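Local coordinates for tetraacyldisaccharide 4'-kinase (Aquifex aeolicus, PDB 4EHX), which probably transfers the gamma-phosphate of ATP to the 4'-position of a tetraacyldisaccharide 1-phosphate, giving lipid IVA in the last step of lipid IVA biosynthesis, at residues 195-198 against 199-203; 304-307 against 308-312. One frame throughout, in Å; residues are numbered along the deposited sequence.

Contact 1. Residues 195-198 against 199-203; sequences FFTG and KPTFK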
ATOM      1  N   PHE A 195     -14.984 -15.367   4.085  1.00 37.86           N
ATOM      2  CA  PHE A 195     -16.022 -14.401   3.775  1.00 36.23           C
ATOM      3  C   PHE A 195     -16.579 -14.682   2.392  1.00 42.62           C
ATOM      4  O   PHE A 195     -15.904 -14.461   1.385  1.00 45.83           O
ATOM      5  CB  PHE A 195     -15.454 -12.986   3.846  1.00 37.95           C
ATOM      6  CG  PHE A 195     -16.487 -11.911   3.689  1.00 41.12           C
ATOM      7  CD1 PHE A 195     -17.582 -11.858   4.532  1.00 45.54           C
ATOM      8  CD2 PHE A 195     -16.351 -10.940   2.711  1.00 40.64           C
ATOM      9  CE1 PHE A 195     -18.533 -10.862   4.393  1.00 46.89           C
ATOM     10  CE2 PHE A 195     -17.294  -9.941   2.569  1.00 44.99           C
ATOM     11  CZ  PHE A 195     -18.387  -9.900   3.411  1.00 44.62           C
ATOM     12  N   PHE A 196     -17.812 -15.173   2.350  1.00 39.66           N
ATOM     13  CA  PHE A 196     -18.437 -15.542   1.087  1.00 46.97           C
ATOM     14  C   PHE A 196     -19.403 -14.480   0.577  1.00 51.42           C
ATOM     15  O   PHE A 196     -20.322 -14.055   1.286  1.00 47.17           O
ATOM     16  CB  PHE A 196     -19.170 -16.878   1.201  1.00 55.04           C
ATOM     17  CG  PHE A 196     -19.861 -17.285  -0.066  1.00 58.95           C
ATOM     18  CD1 PHE A 196     -19.172 -17.967  -1.057  1.00 60.01           C
ATOM     19  CD2 PHE A 196     -21.191 -16.965  -0.277  1.00 63.04           C
ATOM     20  CE1 PHE A 196     -19.802 -18.335  -2.231  1.00 60.05           C
ATOM     21  CE2 PHE A 196     -21.827 -17.328  -1.447  1.00 66.68           C
ATOM     22  CZ  PHE A 196     -21.130 -18.016  -2.426  1.00 67.26           C
ATOM     23  N   THR A 197     -19.188 -14.068  -0.668  1.00 43.00           N
ATOM     24  CA  THR A 197     -20.014 -13.064  -1.311  1.00 43.28           C
ATOM     25  C   THR A 197     -20.475 -13.531  -2.683  1.00 41.99           C
ATOM     26  O   THR A 197     -21.306 -12.883  -3.318  1.00 48.88           O
ATOM     27  CB  THR A 197     -19.228 -11.759  -1.524  1.00 44.82           C
ATOM     28  OG1 THR A 197     -18.106 -12.017  -2.381  1.00 40.22           O
ATOM     29  CG2 THR A 197     -18.738 -11.199  -0.201  1.00 45.11           C
ATOM     30  N   GLY A 198     -19.913 -14.637  -3.156  1.00 38.82           N
ATOM     31  CA  GLY A 198     -20.130 -15.052  -4.530  1.00 47.06           C
ATOM     32  C   GLY A 198     -19.096 -14.483  -5.493  1.00 39.15           C
ATOM     33  O   GLY A 198     -18.941 -14.980  -6.611  1.00 43.41           O
ATOM     34  N   LYS A 199     -18.376 -13.447  -5.071  1.00 33.73           N
ATOM     35  CA  LYS A 199     -17.316 -12.878  -5.910  1.00 33.87           C
ATOM     36  C   LYS A 199     -16.033 -13.712  -5.854  1.00 27.89           C
ATOM     37  O   LYS A 199     -15.767 -14.376  -4.854  1.00 29.96           O
ATOM     38  CB  LYS A 199     -16.990 -11.448  -5.468  1.00 31.76           C
ATOM     39  CG  LYS A 199     -18.171 -10.489  -5.526  1.00 33.52           C
ATOM     40  CD  LYS A 199     -17.821  -9.153  -4.890  1.00 31.52           C
ATOM     41  CE  LYS A 199     -18.984  -8.171  -4.962  1.00 32.92           C
ATOM     42  NZ  LYS A 199     -19.321  -7.793  -6.371  1.00 26.17           N
ATOM     43  N   PRO A 200     -15.215 -13.646  -6.918  1.00 30.38           N
ATOM     44  CA  PRO A 200     -13.887 -14.271  -6.867  1.00 31.46           C
ATOM     45  C   PRO A 200     -13.152 -13.773  -5.629  1.00 34.49           C
ATOM     46  O   PRO A 200     -13.036 -12.566  -5.416  1.00 30.07           O
ATOM     47  CB  PRO A 200     -13.203 -13.744  -8.128  1.00 35.19           C
ATOM     48  CG  PRO A 200     -14.337 -13.376  -9.052  1.00 38.40           C
ATOM     49  CD  PRO A 200     -15.416 -12.863  -8.149  1.00 33.17           C
ATOM     50  N   THR A 201     -12.653 -14.700  -4.825  1.00 30.36           N
ATOM     51  CA  THR A 201     -12.126 -14.363  -3.512  1.00 33.96           C
ATOM     52  C   THR A 201     -10.811 -15.102  -3.284  1.00 29.59           C
ATOM     53  O   THR A 201     -10.706 -16.287  -3.589  1.00 27.24           O
ATOM     54  CB  THR A 201     -13.156 -14.716  -2.416  1.00 39.82           C
ATOM     55  OG1 THR A 201     -14.356 -13.964  -2.648  1.00 35.22           O
ATOM     56  CG2 THR A 201     -12.613 -14.393  -1.027  1.00 32.32           C
ATOM     57  N   PHE A 202      -9.823 -14.392  -2.748  1.00 24.56           N
ATOM     58  CA  PHE A 202      -8.455 -14.902  -2.623  1.00 29.15           C
ATOM     59  C   PHE A 202      -7.859 -14.597  -1.259  1.00 30.76           C
ATOM     60  O   PHE A 202      -7.684 -13.435  -0.895  1.00 27.73           O
ATOM     61  CB  PHE A 202      -7.562 -14.243  -3.674  1.00 23.58           C
ATOM     62  CG  PHE A 202      -8.091 -14.369  -5.065  1.00 27.82           C
ATOM     63  CD1 PHE A 202      -8.976 -13.425  -5.563  1.00 25.81           C
ATOM     64  CD2 PHE A 202      -7.743 -15.455  -5.856  1.00 30.35           C
ATOM     65  CE1 PHE A 202      -9.483 -13.548  -6.846  1.00 29.72           C
ATOM     66  CE2 PHE A 202      -8.251 -15.589  -7.134  1.00 31.48           C
ATOM     67  CZ  PHE A 202      -9.121 -14.633  -7.628  1.00 31.32           C
ATOM     68  N   LYS A 203      -7.520 -15.635  -0.515  1.00 27.67           N
ATOM     69  CA  LYS A 203      -6.899 -15.439   0.783  1.00 27.59           C
ATOM     70  C   LYS A 203      -5.449 -15.041   0.611  1.00 28.25           C
ATOM     71  O   LYS A 203      -4.724 -15.621  -0.205  1.00 27.14           O
ATOM     72  CB  LYS A 203      -6.971 -16.729   1.597  1.00 30.40           C
ATOM     73  CG  LYS A 203      -8.360 -17.058   2.128  1.00 30.00           C
ATOM     74  CD  LYS A 203      -8.266 -18.356   2.925  1.00 41.12           C
ATOM     75  CE  LYS A 203      -9.533 -18.669   3.685  1.00 45.10           C
ATOM     76  NZ  LYS A 203      -9.281 -19.890   4.504  1.00 52.67           N
TER
HETATM   77  O   HOH W   1     -16.137 -13.237  -0.987  1.00 40.83           O
HETATM   78  O   HOH W   2     -17.202 -15.861  -2.773  1.00 45.25           O
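Two hydrogen bonds hold Thr197 OG1. It accepts the backbone N of Lys199 at 3.1 Å, with an N-H...O angle of 156°, and it shares a hydrogen bond of 2.7 Å with water 1. The hydroxyl sits between its own backbone N and carbonyl carbon (chi1 61°), which brings it round to the amide two residues on. The lysine chain crosses it there, with Lys199 CB 3.3 Å from Thr197 OG1. The same water donates to Phe195 O and to Thr201 OG1, so it joins both limbs of the turn. Thr201 OG1 in turn donates to Lys199 O at 2.7 Å, from above the carbonyl plane. Water 2 adds a second link, accepting from Gly198 N and donating to Lys199 O. A valine in place of this threonine would probably leave the Lys199 amide without its acceptor and water 1 without one of its three protein partners. Lys199 NZ donates to the carbonyl oxygens of Arg178 and Ala180. The turn leads into strand 201-212, which runs parallel to strand 182-186. Phe195, Thr197 and Thr201 rest on that strand, and Pro200 touches helix 303-312.

Contact 2. Residues 304-307 against 308-312; sequences EKLK and KLIYR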
ATOM      1  N   GLU A 304      -3.656 -18.719  -9.723  1.00 27.51           N
ATOM      2  CA  GLU A 304      -3.932 -18.866 -11.147  1.00 30.59           C
ATOM      3  C   GLU A 304      -5.304 -18.319 -11.554  1.00 30.37           C
ATOM      4  O   GLU A 304      -5.472 -17.873 -12.686  1.00 27.90           O
ATOM      5  CB  GLU A 304      -3.745 -20.314 -11.610  1.00 31.50           C
ATOM      6  CG  GLU A 304      -2.273 -20.698 -11.712  1.00 42.44           C
ATOM      7  CD  GLU A 304      -2.048 -22.190 -11.612  1.00 52.88           C
ATOM      8  OE1 GLU A 304      -1.763 -22.677 -10.485  1.00 40.55           O
ATOM      9  OE2 GLU A 304      -2.160 -22.867 -12.662  1.00 41.37           O
ATOM     10  N   LYS A 305      -6.277 -18.357 -10.644  1.00 28.82           N
ATOM     11  CA  LYS A 305      -7.578 -17.757 -10.929  1.00 28.38           C
ATOM     12  C   LYS A 305      -7.476 -16.233 -10.993  1.00 26.01           C
ATOM     13  O   LYS A 305      -8.147 -15.592 -11.802  1.00 27.51           O
ATOM     14  CB  LYS A 305      -8.631 -18.158  -9.896  1.00 32.45           C
ATOM     15  CG  LYS A 305      -8.850 -19.665  -9.778  1.00 42.26           C
ATOM     16  CD  LYS A 305      -9.290 -20.268 -11.094  1.00 59.12           C
ATOM     17  CE  LYS A 305     -10.626 -19.695 -11.548  1.00 63.06           C
ATOM     18  NZ  LYS A 305     -10.917 -20.068 -12.956  1.00 70.71           N
ATOM     19  N   LEU A 306      -6.653 -15.648 -10.133  1.00 25.13           N
ATOM     20  CA  LEU A 306      -6.445 -14.206 -10.203  1.00 26.50           C
ATOM     21  C   LEU A 306      -5.729 -13.834 -11.501  1.00 28.36           C
ATOM     22  O   LEU A 306      -6.094 -12.851 -12.161  1.00 26.57           O
ATOM     23  CB  LEU A 306      -5.692 -13.695  -8.976  1.00 20.75           C
ATOM     24  CG  LEU A 306      -5.321 -12.211  -9.022  1.00 26.10           C
ATOM     25  CD1 LEU A 306      -6.601 -11.350  -9.103  1.00 25.70           C
ATOM     26  CD2 LEU A 306      -4.489 -11.829  -7.811  1.00 26.54           C
ATOM     27  N   LYS A 307      -4.743 -14.646 -11.892  1.00 25.72           N
ATOM     28  CA  LYS A 307      -4.000 -14.403 -13.128  1.00 24.84           C
ATOM     29  C   LYS A 307      -4.955 -14.415 -14.311  1.00 26.61           C
ATOM     30  O   LYS A 307      -4.819 -13.618 -15.239  1.00 26.48           O
ATOM     31  CB  LYS A 307      -2.905 -15.467 -13.348  1.00 25.09           C
ATOM     32  CG  LYS A 307      -1.702 -15.339 -12.390  1.00 30.34           C
ATOM     33  CD  LYS A 307      -0.665 -16.426 -12.697  1.00 35.06           C
ATOM     34  CE  LYS A 307       0.628 -16.250 -11.898  1.00 39.47           C
ATOM     35  NZ  LYS A 307       1.561 -17.395 -12.158  1.00 38.21           N
ATOM     36  N   LYS A 308      -5.916 -15.331 -14.288  1.00 26.74           N
ATOM     37  CA  LYS A 308      -6.902 -15.401 -15.364  1.00 29.93           C
ATOM     38  C   LYS A 308      -7.768 -14.150 -15.430  1.00 29.16           C
ATOM     39  O   LYS A 308      -8.053 -13.659 -16.524  1.00 26.20           O
ATOM     40  CB  LYS A 308      -7.777 -16.650 -15.231  1.00 32.72           C
ATOM     41  CG  LYS A 308      -8.837 -16.791 -16.320  1.00 34.63           C
ATOM     42  CD  LYS A 308      -9.440 -18.189 -16.311  1.00 37.86           C
ATOM     43  CE  LYS A 308     -10.505 -18.339 -17.391  1.00 42.11           C
ATOM     44  NZ  LYS A 308     -11.134 -19.691 -17.356  1.00 46.45           N
ATOM     45  N   LEU A 309      -8.192 -13.632 -14.276  1.00 25.79           N
ATOM     46  CA  LEU A 309      -8.995 -12.407 -14.266  1.00 29.09           C
ATOM     47  C   LEU A 309      -8.191 -11.264 -14.853  1.00 28.32           C
ATOM     48  O   LEU A 309      -8.718 -10.434 -15.584  1.00 28.31           O
ATOM     49  CB  LEU A 309      -9.434 -12.007 -12.853  1.00 28.12           C
ATOM     50  CG  LEU A 309     -10.553 -12.782 -12.159  1.00 42.82           C
ATOM     51  CD1 LEU A 309     -10.703 -12.277 -10.727  1.00 34.77           C
ATOM     52  CD2 LEU A 309     -11.871 -12.664 -12.919  1.00 43.24           C
ATOM     53  N   ILE A 310      -6.907 -11.223 -14.521  1.00 23.38           N
ATOM     54  CA  ILE A 310      -6.055 -10.132 -14.976  1.00 25.37           C
ATOM     55  C   ILE A 310      -5.855 -10.198 -16.482  1.00 24.10           C
ATOM     56  O   ILE A 310      -6.027  -9.205 -17.186  1.00 28.15           O
ATOM     57  CB  ILE A 310      -4.723 -10.147 -14.239  1.00 26.57           C
ATOM     58  CG1 ILE A 310      -4.957  -9.827 -12.759  1.00 20.74           C
ATOM     59  CG2 ILE A 310      -3.727  -9.156 -14.856  1.00 26.08           C
ATOM     60  CD1 ILE A 310      -3.749 -10.096 -11.890  1.00 24.42           C
ATOM     61  N   TYR A 311      -5.504 -11.384 -16.962  1.00 25.80           N
ATOM     62  CA  TYR A 311      -5.325 -11.645 -18.385  1.00 26.17           C
ATOM     63  C   TYR A 311      -6.518 -11.170 -19.221  1.00 29.59           C
ATOM     64  O   TYR A 311      -6.343 -10.541 -20.274  1.00 26.08           O
ATOM     65  CB  TYR A 311      -5.061 -13.142 -18.561  1.00 35.33           C
ATOM     66  CG  TYR A 311      -5.214 -13.708 -19.952  1.00 49.33           C
ATOM     67  CD1 TYR A 311      -4.216 -13.544 -20.906  1.00 62.16           C
ATOM     68  CD2 TYR A 311      -6.330 -14.461 -20.293  1.00 52.42           C
ATOM     69  CE1 TYR A 311      -4.345 -14.084 -22.173  1.00 67.19           C
ATOM     70  CE2 TYR A 311      -6.466 -15.009 -21.554  1.00 53.19           C
ATOM     71  CZ  TYR A 311      -5.471 -14.816 -22.489  1.00 65.73           C
ATOM     72  OH  TYR A 311      -5.608 -15.361 -23.744  1.00 80.22           O
ATOM     73  N   ARG A 312      -7.732 -11.449 -18.752  1.00 24.58           N
ATOM     74  CA  ARG A 312      -8.926 -11.125 -19.538  1.00 26.92           C
ATOM     75  C   ARG A 312      -9.207  -9.630 -19.727  1.00 27.94           C
ATOM     76  O   ARG A 312      -9.943  -9.260 -20.646  1.00 25.76           O
ATOM     77  CB  ARG A 312     -10.165 -11.830 -18.977  1.00 29.28           C
ATOM     78  CG  ARG A 312     -10.124 -13.361 -19.082  1.00 28.88           C
ATOM     79  CD  ARG A 312     -10.153 -13.826 -20.536  1.00 35.49           C
ATOM     80  NE  ARG A 312     -10.072 -15.287 -20.632  1.00 39.05           N
ATOM     81  CZ  ARG A 312     -11.134 -16.088 -20.651  1.00 45.55           C
ATOM     82  NH1 ARG A 312     -12.358 -15.570 -20.590  1.00 36.62           N
ATOM     83  NH2 ARG A 312     -10.977 -17.407 -20.739  1.00 42.35           N
TER
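Leu306 and Ile310 meet through their side chains one helical turn apart. Leu306 CG lies 3.9 Å from Ile310 CD1. Leu306 CG is anti to the backbone N (chi1 175°), and from there it meets the isoleucine end, the two chains slanting across each other. Ile310 CG1 also packs against Leu306 O at 3.3 Å. Both side chains are buried, and both lean on helix 51-61: Leu306 touches Phe54, and Ile310 touches Leu58 and Leu61.

The backbone bonds are those of an alpha helix, each N-H reaching the carbonyl four residues back. Lys308 N bonds Glu304 O, Leu309 N bonds Lys305 O, and Ile310 N bonds Leu306 O. The bond from Tyr311 N to Lys307 O is 2.9 Å and nearly straight, at 171°. This is helix 303-312, close to the C terminus of the P-loop kinase chain. Leu306 and Ile310 are its buried side chains, while Glu304, Lys305, Lys307 and Lys308 are exposed.

Among the charges, Lys305 and Lys308 run side by side and point the same way. Their NZ atoms are 4.4 Å apart, so the like charges probably repel. Lys305 is bent at chi2 and chi3, which carries its NZ to 4.1 Å from Lys308 CD.

Of the aromatic groups, Tyr311 bonds Tyr315 hydroxyl to hydroxyl, and the two rings meet edge-to-face.

From the N terminus, contact 1 comes first. It closes the turn that ends the loop after strand 182-186 and starts strand 201-212. Contact 2 follows about a hundred residues later. It lies within helix 303-312 and closes no loop beyond single helical turns. The two are in series and neither nest nor cross. Their centres are about 15 Å apart, yet their residues touch. Phe202 CE2 packs 3.4 Å from Leu306 N and also meets Lys305 CB. Pro200 CB lies 3.9 Å from Leu309 CD1. The end of the loop and the start of strand 201-212 thus meet the C-terminal helix, and helix 51-61 also packs on that helix.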